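Long-range contacts in tryptophan--tRNA ligase (Campylobacter jejuni subsp. jejuni, PDB 3TZL), which catalyses the ATP-dependent attachment of tryptophan to its cognate tRNA as a homodimeric class I aminoacyl-tRNA synthetase: residues D15-Y21 / T200-F204; A64-L68 / L294-L298; A132-L136 / A156-A160; I135-D139 / I308-M313; E207-K211 / N270-N274. One frame throughout, in Å; residues are numbered along the deposited sequence. Where two conformers were deposited one is given.

Contact 1. Residues D15-Y21 / T200-F204; sequences DLHIGNY and TIDIF. With ADP (adenosine-5'-diphosphate), chain I.
I203 fits its side chain into the angle between L16 and the first turn of the helix that starts at I18. Its CD1 ends 3.8 Å from CB of Y21 and also lies against the carbonyl oxygen of H17, while CG1 faces CG2 of I18. The backbone holds it there: I203 N donates to L16 O at 3.1 Å, and I18 N donates to I201 O at 2.9 Å. These two bonds flank H17 and D202, which therefore face each other as a single non-hydrogen-bonded antiparallel bridge. L16 O has a second donor in water 1, 2.7 Å away, and that water also accepts from F204 N. L16 CD1 meets the F204 ring at its edge, 4.3 Å from CE2.

D15 to N20 are part of the HIGH signature region of class I synthetases, and the bridge joins it to the loop just beyond the KMSKS region. H17 and N20 make a capping box at the helix start, with H17 N donating to N20 OD1 at 3.0 Å and H17 ND1 accepting a weak bond from G19 N. With CG between the backbone N and the carbonyl carbon (chi1 54°), the imidazole lies beneath N20 OD1, which sits over the centre of one face. At the ring edge, NE2 donates almost straight to ADP O1B (3.1 Å, 165°). CD2 touches CG2 of T200 at 3.5 Å. N20 ND2 bonds both O1A and O4' of the nucleotide, and M193 packs on H17 from the KMSKS side.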
# COMPACT_ATOMS: atom_id res chain seq x y z
N ASP B 15 21.69 18.67 -2.12
CA ASP B 15 23.04 18.28 -1.71
C ASP B 15 23.19 18.35 -0.21
O ASP B 15 22.69 19.28 0.44
CB ASP B 15 24.05 19.19 -2.41
CG ASP B 15 23.89 19.16 -3.91
OD1 ASP B 15 23.74 18.04 -4.46
OD2 ASP B 15 23.88 20.24 -4.54
N LEU B 16 23.87 17.35 0.36
CA LEU B 16 24.20 17.36 1.78
C LEU B 16 25.26 18.42 2.12
O LEU B 16 26.28 18.51 1.44
CB LEU B 16 24.71 15.99 2.20
CG LEU B 16 23.67 14.89 2.30
CD1 LEU B 16 24.37 13.59 2.59
CD2 LEU B 16 22.65 15.21 3.40
N HIS B 17 25.01 19.21 3.16
CA HIS B 17 25.96 20.24 3.57
C HIS B 17 26.49 20.01 4.99
O HIS B 17 25.99 19.16 5.71
CB HIS B 17 25.36 21.65 3.41
CG HIS B 17 24.04 21.85 4.10
ND1 HIS B 17 23.93 21.97 5.47
CD2 HIS B 17 22.79 21.97 3.60
CE1 HIS B 17 22.66 22.14 5.79
NE2 HIS B 17 21.95 22.15 4.67
N ILE B 18 27.51 20.77 5.38
CA ILE B 18 28.13 20.52 6.69
C ILE B 18 27.17 20.75 7.86
O ILE B 18 27.46 20.35 8.99
CB ILE B 18 29.43 21.29 6.87
CG1 ILE B 18 29.19 22.80 6.76
CG2 ILE B 18 30.46 20.84 5.83
CD1 ILE B 18 30.44 23.64 7.17
N GLY B 19 26.04 21.40 7.59
CA GLY B 19 25.00 21.57 8.59
C GLY B 19 24.26 20.27 8.87
O GLY B 19 23.98 19.94 10.02
N ASN B 20 23.94 19.54 7.82
CA ASN B 20 23.37 18.20 7.97
C ASN B 20 24.34 17.31 8.72
O ASN B 20 23.95 16.51 9.56
CB ASN B 20 23.06 17.58 6.61
CG ASN B 20 22.09 18.41 5.80
OD1 ASN B 20 22.43 18.89 4.72
ND2 ASN B 20 20.88 18.60 6.33
N TYR B 21 25.63 17.46 8.42
CA TYR B 21 26.64 16.61 9.03
C TYR B 21 26.80 16.87 10.51
O TYR B 21 26.62 15.97 11.33
CB TYR B 21 27.99 16.75 8.34
CG TYR B 21 29.01 15.84 8.97
CD1 TYR B 21 28.87 14.46 8.88
CD2 TYR B 21 30.07 16.34 9.68
CE1 TYR B 21 29.76 13.61 9.47
CE2 TYR B 21 30.99 15.49 10.27
CZ TYR B 21 30.82 14.12 10.16
OH TYR B 21 31.71 13.25 10.74
N THR B 200 24.99 27.45 1.86
CA THR B 200 25.54 26.19 2.34
C THR B 200 27.01 25.97 1.99
O THR B 200 27.56 26.63 1.13
CB THR B 200 24.71 24.97 1.83
OG1 THR B 200 24.86 24.82 0.41
CG2 THR B 200 23.24 25.15 2.15
N ILE B 201 27.64 25.05 2.71
CA ILE B 201 28.92 24.50 2.31
C ILE B 201 28.71 22.99 2.17
O ILE B 201 28.42 22.30 3.15
CB ILE B 201 30.01 24.80 3.32
CG1 ILE B 201 30.38 26.28 3.26
CG2 ILE B 201 31.26 23.97 3.04
CD1 ILE B 201 31.27 26.73 4.38
N ASP B 202 28.82 22.51 0.94
CA ASP B 202 28.48 21.12 0.61
C ASP B 202 29.65 20.16 0.86
O ASP B 202 30.82 20.55 0.81
CB ASP B 202 27.98 21.02 -0.84
CG ASP B 202 26.77 21.90 -1.10
OD1 ASP B 202 25.98 22.14 -0.18
OD2 ASP B 202 26.62 22.38 -2.25
N ILE B 203 29.30 18.91 1.12
CA ILE B 203 30.26 17.88 1.50
C ILE B 203 30.83 17.18 0.29
O ILE B 203 32.02 16.87 0.25
CB ILE B 203 29.58 16.82 2.37
CG1 ILE B 203 29.13 17.45 3.69
CG2 ILE B 203 30.50 15.65 2.61
CD1 ILE B 203 28.38 16.49 4.59
N PHE B 204 29.98 16.91 -0.68
CA PHE B 204 30.35 16.09 -1.82
C PHE B 204 30.39 16.88 -3.12
O PHE B 204 29.92 16.42 -4.15
CB PHE B 204 29.41 14.88 -1.93
CG PHE B 204 29.45 13.98 -0.73
CD1 PHE B 204 30.57 13.21 -0.47
CD2 PHE B 204 28.39 13.92 0.15
CE1 PHE B 204 30.62 12.38 0.63
CE2 PHE B 204 28.44 13.11 1.27
CZ PHE B 204 29.56 12.34 1.50
PB ADP I . 17.71 22.57 4.92
O1B ADP I . 19.03 22.99 4.34
O2B ADP I . 16.81 21.87 3.94
O3B ADP I . 16.98 23.62 5.74
PA ADP I . 17.46 19.98 6.03
O1A ADP I . 18.18 19.10 5.04
O2A ADP I . 15.95 20.12 5.93
O3A ADP I . 18.16 21.44 5.96
O5' ADP I . 17.83 19.48 7.52
C5' ADP I . 17.91 18.09 7.83
C4' ADP I . 18.52 17.91 9.21
O4' ADP I . 19.84 18.46 9.27
C3' ADP I . 17.69 18.60 10.28
O3' ADP I . 17.02 17.61 11.06
C2' ADP I . 18.68 19.37 11.14
O2' ADP I . 18.81 18.75 12.42
C1' ADP I . 20.01 19.28 10.43
N9 ADP I . 20.48 20.63 10.03
C8 ADP I . 20.25 21.24 8.84
N7 ADP I . 20.83 22.47 8.79
C5 ADP I . 21.45 22.66 9.97
C6 ADP I . 22.25 23.75 10.57
N6 ADP I . 22.50 24.89 9.89
N1 ADP I . 22.72 23.55 11.83
C2 ADP I . 22.47 22.41 12.52
N3 ADP I . 21.75 21.39 12.03
C4 ADP I . 21.22 21.45 10.78
O HOH W 1 27.21 17.31 -0.85

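Contact 2. Residues A64-L68 / L294-L298; sequences AAAFL and LKEIL
Helix segments A64-L68 and L294-L298 meet at a steep angle, their N-to-C directions 76° apart and their axes no closer than 11.3 Å. The closest pair of CA atoms, A65 and L294, is 7.1 Å apart, so leucine and isoleucine branches have to fill the space between the helices.

L294 and L68 carry the contact. CG of L294 stands anti to the backbone N (chi1 -178°), which carries the isobutyl group out to the other helix. There CD1 lies 3.6 Å from CD1 of L68 and 4.0 Å from CB of A64, while CD2 grazes CB of A65. The branch thus lies over the small residues at the start of the turn and against the large one at its end. L68 comes from the opposite helix, and its CD1 has two partners, roughly at right angles: L294 CD1, whose chain it crosses at a slant, and I297 CG2. With I297 the approach is tip to tip, L68 CD1 to I297 CG2 at 3.7 Å. L298 closes the patch further along, its CD1 4.0 Å from CB of A64. No hydrogen bond joins the two segments; they meet through methyl groups.

Around the patch, F79 of strand 78-81 touches both L68 and L298, and Y284, L287 and L288 of helix 278-289 cover A65. Helix 53-70 is the connection from strand 36-41 to its parallel neighbour 78-81, a beta-alpha-beta crossover of the Rossmann-type nucleotide-binding fold, and the C-terminal helix 291-320 runs across it.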
# COMPACT_ATOMS: atom_id res chain seq x y z
N ALA B 64 22.48 6.53 -0.16
CA ALA B 64 23.09 5.37 0.47
C ALA B 64 24.60 5.57 0.51
O ALA B 64 25.22 5.41 1.56
CB ALA B 64 22.72 4.09 -0.28
N ALA B 65 25.18 5.95 -0.63
CA ALA B 65 26.63 6.21 -0.73
C ALA B 65 27.07 7.28 0.26
O ALA B 65 28.10 7.14 0.91
CB ALA B 65 27.02 6.60 -2.14
N ALA B 66 26.28 8.34 0.38
CA ALA B 66 26.62 9.42 1.31
C ALA B 66 26.64 8.96 2.77
O ALA B 66 27.55 9.29 3.53
CB ALA B 66 25.67 10.59 1.14
N PHE B 67 25.63 8.20 3.18
CA PHE B 67 25.58 7.85 4.60
C PHE B 67 26.64 6.82 4.96
O PHE B 67 27.26 6.88 6.02
CB PHE B 67 24.17 7.44 5.03
CG PHE B 67 23.19 8.59 5.07
CD1 PHE B 67 23.23 9.52 6.09
CD2 PHE B 67 22.22 8.73 4.09
CE1 PHE B 67 22.32 10.58 6.13
CE2 PHE B 67 21.33 9.79 4.10
CZ PHE B 67 21.38 10.72 5.13
N LEU B 68 26.87 5.88 4.06
CA LEU B 68 27.96 4.94 4.24
C LEU B 68 29.29 5.68 4.32
O LEU B 68 30.09 5.44 5.22
CB LEU B 68 27.96 3.92 3.11
CG LEU B 68 26.80 2.94 3.20
CD1 LEU B 68 26.73 2.08 1.96
CD2 LEU B 68 26.95 2.07 4.43
N LEU B 294 28.09 -1.08 -3.76
CA LEU B 294 27.01 -0.48 -3.00
C LEU B 294 25.86 -1.48 -2.89
O LEU B 294 25.27 -1.65 -1.83
CB LEU B 294 26.56 0.84 -3.63
CG LEU B 294 25.46 1.63 -2.93
CD1 LEU B 294 25.88 2.03 -1.51
CD2 LEU B 294 25.09 2.88 -3.74
N LYS B 295 25.56 -2.16 -3.99
CA LYS B 295 24.52 -3.19 -4.02
C LYS B 295 24.78 -4.31 -2.99
O LYS B 295 23.86 -4.72 -2.28
CB LYS B 295 24.39 -3.76 -5.43
CG LYS B 295 23.21 -4.68 -5.64
CD LYS B 295 23.05 -5.02 -7.12
CE LYS B 295 23.69 -6.36 -7.44
NZ LYS B 295 22.91 -7.49 -6.85
N GLU B 296 26.02 -4.79 -2.93
CA GLU B 296 26.41 -5.82 -1.97
C GLU B 296 26.12 -5.38 -0.53
O GLU B 296 25.63 -6.17 0.29
CB GLU B 296 27.90 -6.21 -2.15
CG GLU B 296 28.21 -7.04 -3.41
CD GLU B 296 29.70 -7.43 -3.57
OE1 GLU B 296 30.58 -6.81 -2.94
OE2 GLU B 296 29.99 -8.36 -4.36
N ILE B 297 26.41 -4.11 -0.24
CA ILE B 297 26.20 -3.57 1.08
C ILE B 297 24.70 -3.38 1.39
O ILE B 297 24.24 -3.75 2.47
CB ILE B 297 26.94 -2.23 1.23
CG1 ILE B 297 28.46 -2.46 1.17
CG2 ILE B 297 26.53 -1.53 2.51
CD1 ILE B 297 29.26 -1.18 0.95
N LEU B 298 23.96 -2.82 0.45
CA LEU B 298 22.52 -2.68 0.61
C LEU B 298 21.83 -4.05 0.68
O LEU B 298 20.86 -4.20 1.42
CB LEU B 298 21.93 -1.84 -0.53
CG LEU B 298 22.34 -0.37 -0.42
CD1 LEU B 298 21.83 0.45 -1.61
CD2 LEU B 298 21.84 0.19 0.90

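Contact 3. Residues A132-L136 / A156-A160; sequences AADIL and ARDIA. With TRP (tryptophan), chain J.
A132 meets A156 methyl to methyl, CB to CB at 3.6 Å, and the same A132 CB also receives CD1 of I159 at 3.6 Å. Two alanines at the crossing let the backbones come together, with the CA atoms of A132 and A156 only 4.4 Å apart. The helix segments diverge from there at 68°.

D134 turns to the bound tryptophan instead. Its OD2 accepts a hydrogen bond from the indole NE1 at 3.0 Å, nearly straight at 170°. Bonds at both oxygens, to the indole and H45 at OD2 and to Q82 at OD1, hold the carboxylate's rotation.

I135 belongs to both sides. CG1 touches CZ2 of the ligand indole at 3.8 Å, and CD1, extended beyond it (chi2 163°), reaches CB of A156 at 4.1 Å as well as the indole CH2.

L136 fills the widening gap. Its CD2 packs on CB of A160 at 3.8 Å, and CD1 lies near A156 O and CG2 of I159; L95 and F171 also touch it.

The helix 122-137 therefore presents one side to the substrate and another to helix 150-167, an arrangement that forms one wall of the tryptophan pocket, where the carboxylate binds the indole N-H, consistent with a part in recognising tryptophan.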
# COMPACT_ATOMS: atom_id res chain seq x y z
N ALA B 132 3.98 4.43 9.62
CA ALA B 132 3.66 3.61 10.79
C ALA B 132 4.08 2.16 10.53
O ALA B 132 4.56 1.47 11.43
CB ALA B 132 2.20 3.70 11.15
N ALA B 133 3.91 1.70 9.30
CA ALA B 133 4.36 0.36 8.96
C ALA B 133 5.89 0.25 9.13
O ALA B 133 6.38 -0.73 9.69
CB ALA B 133 3.91 -0.02 7.55
N ASP B 134 6.63 1.25 8.64
CA ASP B 134 8.08 1.29 8.80
C ASP B 134 8.47 1.08 10.25
O ASP B 134 9.31 0.26 10.56
CB ASP B 134 8.64 2.64 8.37
CG ASP B 134 8.52 2.89 6.88
OD1 ASP B 134 8.70 1.94 6.08
OD2 ASP B 134 8.24 4.06 6.51
N ILE B 135 7.84 1.85 11.12
CA ILE B 135 8.15 1.81 12.54
C ILE B 135 7.75 0.48 13.21
O ILE B 135 8.56 -0.14 13.90
CB ILE B 135 7.48 3.00 13.24
CG1 ILE B 135 8.02 4.31 12.63
CG2 ILE B 135 7.69 2.94 14.74
CD1 ILE B 135 7.17 5.51 12.93
N LEU B 136 6.51 0.05 12.98
CA LEU B 136 5.94 -1.10 13.69
C LEU B 136 6.48 -2.44 13.23
O LEU B 136 6.58 -3.38 14.03
CB LEU B 136 4.41 -1.12 13.57
CG LEU B 136 3.67 0.10 14.10
CD1 LEU B 136 2.15 -0.03 13.98
CD2 LEU B 136 4.07 0.37 15.53
N ALA B 156 1.43 6.43 14.65
CA ALA B 156 1.87 5.04 14.59
C ALA B 156 1.54 4.37 15.92
O ALA B 156 1.12 3.21 15.98
CB ALA B 156 3.34 4.97 14.30
N ARG B 157 1.68 5.13 16.99
CA ARG B 157 1.36 4.67 18.32
C ARG B 157 -0.14 4.36 18.48
O ARG B 157 -0.52 3.36 19.10
CB ARG B 157 1.83 5.70 19.34
CG ARG B 157 1.91 5.17 20.73
CD ARG B 157 2.13 6.30 21.74
NE ARG B 157 2.21 5.74 23.08
CZ ARG B 157 3.34 5.31 23.63
NH1 ARG B 157 3.34 4.80 24.86
NH2 ARG B 157 4.48 5.39 22.95
N ASP B 158 -1.00 5.20 17.91
CA ASP B 158 -2.44 4.95 17.98
C ASP B 158 -2.85 3.72 17.16
O ASP B 158 -3.72 2.95 17.56
CB ASP B 158 -3.23 6.18 17.53
CG ASP B 158 -3.10 7.36 18.50
OD1 ASP B 158 -2.79 7.13 19.69
OD2 ASP B 158 -3.30 8.52 18.08
N ILE B 159 -2.22 3.53 16.01
CA ILE B 159 -2.48 2.36 15.20
C ILE B 159 -2.10 1.09 15.96
O ILE B 159 -2.88 0.14 16.05
CB ILE B 159 -1.71 2.41 13.87
CG1 ILE B 159 -2.22 3.58 13.01
CG2 ILE B 159 -1.86 1.11 13.13
CD1 ILE B 159 -1.38 3.84 11.72
N ALA B 160 -0.89 1.08 16.53
CA ALA B 160 -0.37 -0.08 17.24
C ALA B 160 -1.30 -0.47 18.38
O ALA B 160 -1.61 -1.66 18.58
CB ALA B 160 1.02 0.20 17.77
N TRP J . 8.97 10.94 7.28
CA TRP J . 10.41 10.98 7.54
C TRP J . 11.02 12.29 7.05
O TRP J . 12.17 12.62 7.36
CB TRP J . 11.13 9.79 6.89
CG TRP J . 10.62 8.47 7.40
CD1 TRP J . 9.87 7.55 6.72
CD2 TRP J . 10.78 7.97 8.73
NE1 TRP J . 9.57 6.48 7.55
CE2 TRP J . 10.11 6.72 8.79
CE3 TRP J . 11.42 8.45 9.88
CZ2 TRP J . 10.08 5.95 9.95
CZ3 TRP J . 11.39 7.68 11.03
CH2 TRP J . 10.73 6.44 11.05
OXT TRP J . 10.35 13.04 6.34

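Contact 4. Residues I135-D139 / I308-M313; sequences ILLFD and IAQEKM
D139 and K312 form a salt bridge, with K312 NZ donating to D139 OD2 at 2.8 Å and, weakly, to OD1 at 3.3 Å. The ammonium meets OD2 on its syn side, 18° out of the carboxylate plane. K312 leaves its helix with CG anti to the backbone N (chi1 176°), then bends at chi2 and chi3 so that the chain curls past L137 O, CB 3.6 Å from it. Outside the pair, I170 O accepts from NZ, and OD1 is also hydrogen-bonded to the T172 hydroxyl.

Away from the salt bridge the contact is apolar. L137 packs on A309, CD1 to CB at 3.7 Å, and the same methyl touches the selenium of selenomethionine M313 at 4.0 Å. The ring of F138 carries L137 CG over one face, offset toward the rim. CD1 of that ring meets CG2 of I308 at 3.8 Å, the two side chains crossing at about a right angle. W80 meets the F138 ring from elsewhere in the core.

K312 is a buried lysine whose ammonium has a carboxylate and a carbonyl for partners, which would be expected to favour its charged form and tie the turn holding D139 to the C-terminal helix 291-320.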
# COMPACT_ATOMS: atom_id res chain seq x y z
N ILE B 135 7.84 1.85 11.12
CA ILE B 135 8.15 1.81 12.54
C ILE B 135 7.75 0.48 13.21
O ILE B 135 8.56 -0.14 13.90
CB ILE B 135 7.48 3.00 13.24
CG1 ILE B 135 8.02 4.31 12.63
CG2 ILE B 135 7.69 2.94 14.74
CD1 ILE B 135 7.17 5.51 12.93
N LEU B 136 6.51 0.05 12.98
CA LEU B 136 5.94 -1.10 13.69
C LEU B 136 6.48 -2.44 13.23
O LEU B 136 6.58 -3.38 14.03
CB LEU B 136 4.41 -1.12 13.57
CG LEU B 136 3.67 0.10 14.10
CD1 LEU B 136 2.15 -0.03 13.98
CD2 LEU B 136 4.07 0.37 15.53
N LEU B 137 6.78 -2.55 11.94
CA LEU B 137 7.33 -3.79 11.37
C LEU B 137 8.56 -4.28 12.14
O LEU B 137 8.72 -5.48 12.35
CB LEU B 137 7.68 -3.58 9.88
CG LEU B 137 8.21 -4.75 9.03
CD1 LEU B 137 7.27 -5.97 9.01
CD2 LEU B 137 8.46 -4.28 7.61
N PHE B 138 9.39 -3.35 12.63
CA PHE B 138 10.66 -3.70 13.28
C PHE B 138 10.69 -3.61 14.81
O PHE B 138 11.76 -3.65 15.39
CB PHE B 138 11.78 -2.86 12.67
CG PHE B 138 11.88 -3.03 11.19
CD1 PHE B 138 12.48 -4.16 10.66
CD2 PHE B 138 11.32 -2.12 10.34
CE1 PHE B 138 12.55 -4.35 9.31
CE2 PHE B 138 11.37 -2.31 8.97
CZ PHE B 138 11.98 -3.43 8.46
N ASP B 139 9.52 -3.53 15.43
CA ASP B 139 9.41 -3.38 16.88
C ASP B 139 10.24 -2.21 17.43
O ASP B 139 10.84 -2.33 18.50
CB ASP B 139 9.75 -4.68 17.61
CG ASP B 139 8.62 -5.69 17.55
OD1 ASP B 139 7.62 -5.53 18.30
OD2 ASP B 139 8.72 -6.64 16.76
N ILE B 308 13.80 -9.93 10.16
CA ILE B 308 12.98 -9.41 11.24
C ILE B 308 11.57 -9.15 10.73
O ILE B 308 10.60 -9.50 11.41
CB ILE B 308 13.61 -8.14 11.81
CG1 ILE B 308 14.85 -8.53 12.62
CG2 ILE B 308 12.63 -7.39 12.69
CD1 ILE B 308 15.73 -7.36 12.99
N ALA B 309 11.47 -8.56 9.55
CA ALA B 309 10.17 -8.30 8.93
C ALA B 309 9.40 -9.59 8.67
O ALA B 309 8.18 -9.63 8.86
CB ALA B 309 10.31 -7.52 7.63
N GLN B 310 10.11 -10.64 8.27
CA GLN B 310 9.45 -11.91 7.97
C GLN B 310 8.90 -12.52 9.24
O GLN B 310 7.82 -13.10 9.22
CB GLN B 310 10.39 -12.91 7.30
CG GLN B 310 10.64 -12.63 5.83
CD GLN B 310 11.72 -13.54 5.25
OE1 GLN B 310 12.42 -14.24 5.98
NE2 GLN B 310 11.85 -13.52 3.93
N GLU B 311 9.65 -12.42 10.32
CA GLU B 311 9.19 -12.94 11.60
C GLU B 311 7.91 -12.20 12.06
O GLU B 311 6.97 -12.82 12.55
CB GLU B 311 10.30 -12.85 12.64
CG GLU B 311 11.45 -13.81 12.37
CD GLU B 311 12.65 -13.60 13.29
OE1 GLU B 311 12.98 -12.43 13.63
OE2 GLU B 311 13.29 -14.61 13.65
N LYS B 312 7.87 -10.88 11.88
CA LYS B 312 6.70 -10.12 12.28
C LYS B 312 5.52 -10.51 11.40
O LYS B 312 4.42 -10.77 11.90
CB LYS B 312 6.94 -8.61 12.21
CG LYS B 312 5.70 -7.75 12.52
CD LYS B 312 5.28 -7.96 13.98
CE LYS B 312 6.27 -7.28 14.93
NZ LYS B 312 6.11 -7.67 16.37
N MSE B 313 5.75 -10.58 10.10
CA MSE B 313 4.68 -10.96 9.17
C MSE B 313 4.10 -12.35 9.41
O MSE B 313 2.92 -12.56 9.18
CB MSE B 313 5.09 -10.78 7.71
CG MSE B 313 5.34 -9.30 7.30
SE MSE B 313 3.97 -7.99 7.89
CE MSE B 313 2.49 -8.44 6.71

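Contact 5. Residues E207-K211 / N270-N274; sequences EKTLK and NELVN
The side-chain amide of N274 lies between two aliphatic groups from E207-K211, with CD2 of L210 on one side of its plane and CG of E207 on the other. CD2 is displaced toward the oxygen, 3.2 Å from N274 OD1, and E207 CG stands 3.8 Å from that atom. The E207 carboxylate and this amide are turned 33° apart. The other flat group, the amide of N270, points its OD1 at the backbone of K211, 3.3 Å from CA.

Here helices 207-215 and 262-276 cross in a splayed antiparallel manner, 134° between the segments, in the helical region that follows the KMSKS loop. That placement is consistent with the mainly helical domain that tryptophanyl-tRNA synthetases carry beside their Rossmann-type core.

L210 is the apolar part of the contact. With CG anti to the backbone N (chi1 177°), it slides past N270 and N274 in the opposite direction to theirs and crosses V273, CD2 to CG1 at 3.6 Å. I201 touches it too.

No direct hydrogen bond joins the two segments. R281 bonds N274 OD1, and N270 ND2 donates back to K266 O. Water 2 does the joining: N270 OD1 is one partner, at a doubtfully short distance, and the water also donates to E207 O at 2.9 Å and accepts from N274 ND2 at 3.0 Å.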
# COMPACT_ATOMS: atom_id res chain seq x y z
N GLU B 207 36.12 20.51 -5.70
CA GLU B 207 36.94 21.52 -5.06
C GLU B 207 36.63 22.92 -5.58
O GLU B 207 36.75 23.89 -4.83
CB GLU B 207 38.42 21.22 -5.26
CG GLU B 207 38.89 20.00 -4.50
CD GLU B 207 40.40 19.91 -4.45
OE1 GLU B 207 41.06 20.93 -4.76
OE2 GLU B 207 40.92 18.82 -4.12
N LYS B 208 36.22 23.01 -6.84
CA LYS B 208 35.84 24.28 -7.44
C LYS B 208 34.58 24.84 -6.79
O LYS B 208 34.48 26.03 -6.50
CB LYS B 208 35.61 24.12 -8.95
CG LYS B 208 35.37 25.44 -9.69
CD LYS B 208 34.86 25.23 -11.11
CE LYS B 208 33.50 24.54 -11.12
NZ LYS B 208 32.45 25.31 -10.37
N THR B 209 33.61 23.97 -6.56
CA THR B 209 32.35 24.37 -5.95
C THR B 209 32.52 24.74 -4.47
O THR B 209 31.88 25.67 -3.98
CB THR B 209 31.30 23.26 -6.10
OG1 THR B 209 31.08 23.01 -7.50
CG2 THR B 209 30.01 23.65 -5.45
N LEU B 210 33.40 24.03 -3.78
CA LEU B 210 33.73 24.35 -2.39
C LEU B 210 34.44 25.71 -2.29
O LEU B 210 34.09 26.56 -1.46
CB LEU B 210 34.59 23.24 -1.77
CG LEU B 210 35.06 23.51 -0.34
CD1 LEU B 210 33.86 23.61 0.60
CD2 LEU B 210 36.08 22.48 0.14
N LYS B 211 35.44 25.92 -3.15
CA LYS B 211 36.15 27.20 -3.23
C LYS B 211 35.16 28.36 -3.41
O LYS B 211 35.27 29.39 -2.76
CB LYS B 211 37.18 27.18 -4.36
CG LYS B 211 38.15 28.35 -4.36
CD LYS B 211 39.08 28.30 -5.57
CE LYS B 211 40.07 29.47 -5.59
NZ LYS B 211 40.64 29.70 -6.95
N ASN B 270 39.41 26.24 3.14
CA ASN B 270 39.39 25.26 2.05
C ASN B 270 40.23 24.02 2.34
O ASN B 270 39.75 22.89 2.18
CB ASN B 270 39.86 25.88 0.74
CG ASN B 270 38.76 26.61 0.02
OD1 ASN B 270 38.04 26.01 -0.78
ND2 ASN B 270 38.61 27.89 0.30
N GLU B 271 41.46 24.23 2.78
CA GLU B 271 42.35 23.13 3.15
C GLU B 271 41.76 22.25 4.24
O GLU B 271 41.84 21.03 4.16
CB GLU B 271 43.71 23.66 3.61
CG GLU B 271 44.47 24.44 2.57
CD GLU B 271 45.83 24.92 3.07
OE1 GLU B 271 46.24 24.54 4.20
OE2 GLU B 271 46.49 25.69 2.34
N LEU B 272 41.20 22.88 5.28
CA LEU B 272 40.55 22.15 6.37
C LEU B 272 39.40 21.28 5.87
O LEU B 272 39.33 20.09 6.19
CB LEU B 272 40.01 23.12 7.42
CG LEU B 272 41.03 23.65 8.41
CD1 LEU B 272 40.35 24.57 9.42
CD2 LEU B 272 41.74 22.48 9.09
N VAL B 273 38.49 21.88 5.11
CA VAL B 273 37.33 21.15 4.63
C VAL B 273 37.72 20.02 3.67
O VAL B 273 37.24 18.89 3.80
CB VAL B 273 36.26 22.08 4.02
CG1 VAL B 273 35.09 21.28 3.41
CG2 VAL B 273 35.75 23.07 5.08
N ASN B 274 38.62 20.30 2.73
CA ASN B 274 39.03 19.29 1.77
C ASN B 274 39.72 18.09 2.42
O ASN B 274 39.56 16.96 1.96
CB ASN B 274 39.92 19.88 0.67
CG ASN B 274 39.12 20.59 -0.40
OD1 ASN B 274 38.03 20.14 -0.78
ND2 ASN B 274 39.63 21.73 -0.89
O HOH W 2 38.11 23.97 -2.27

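In the fold
Contacts 1 to 4 are largely buried, whereas contact 5 lies toward the surface and relies on a water. Contact 1 sits at the nucleotide site and touches two neighbours: L16 and F204 pack on A66 of contact 2, and CG2 of I201 packs on CD1 of L210 in contact 5. Contacts 3 and 4 share I135 and L136 on helix 122-137, on the far side of the chain's centre from contacts 1 and 5. Helix 291-320 spans contacts 2 and 4. Contacts 2 and 3 join helices by apolar groups alone, contact 1 uses backbone bonds, and contact 4 adds a salt bridge.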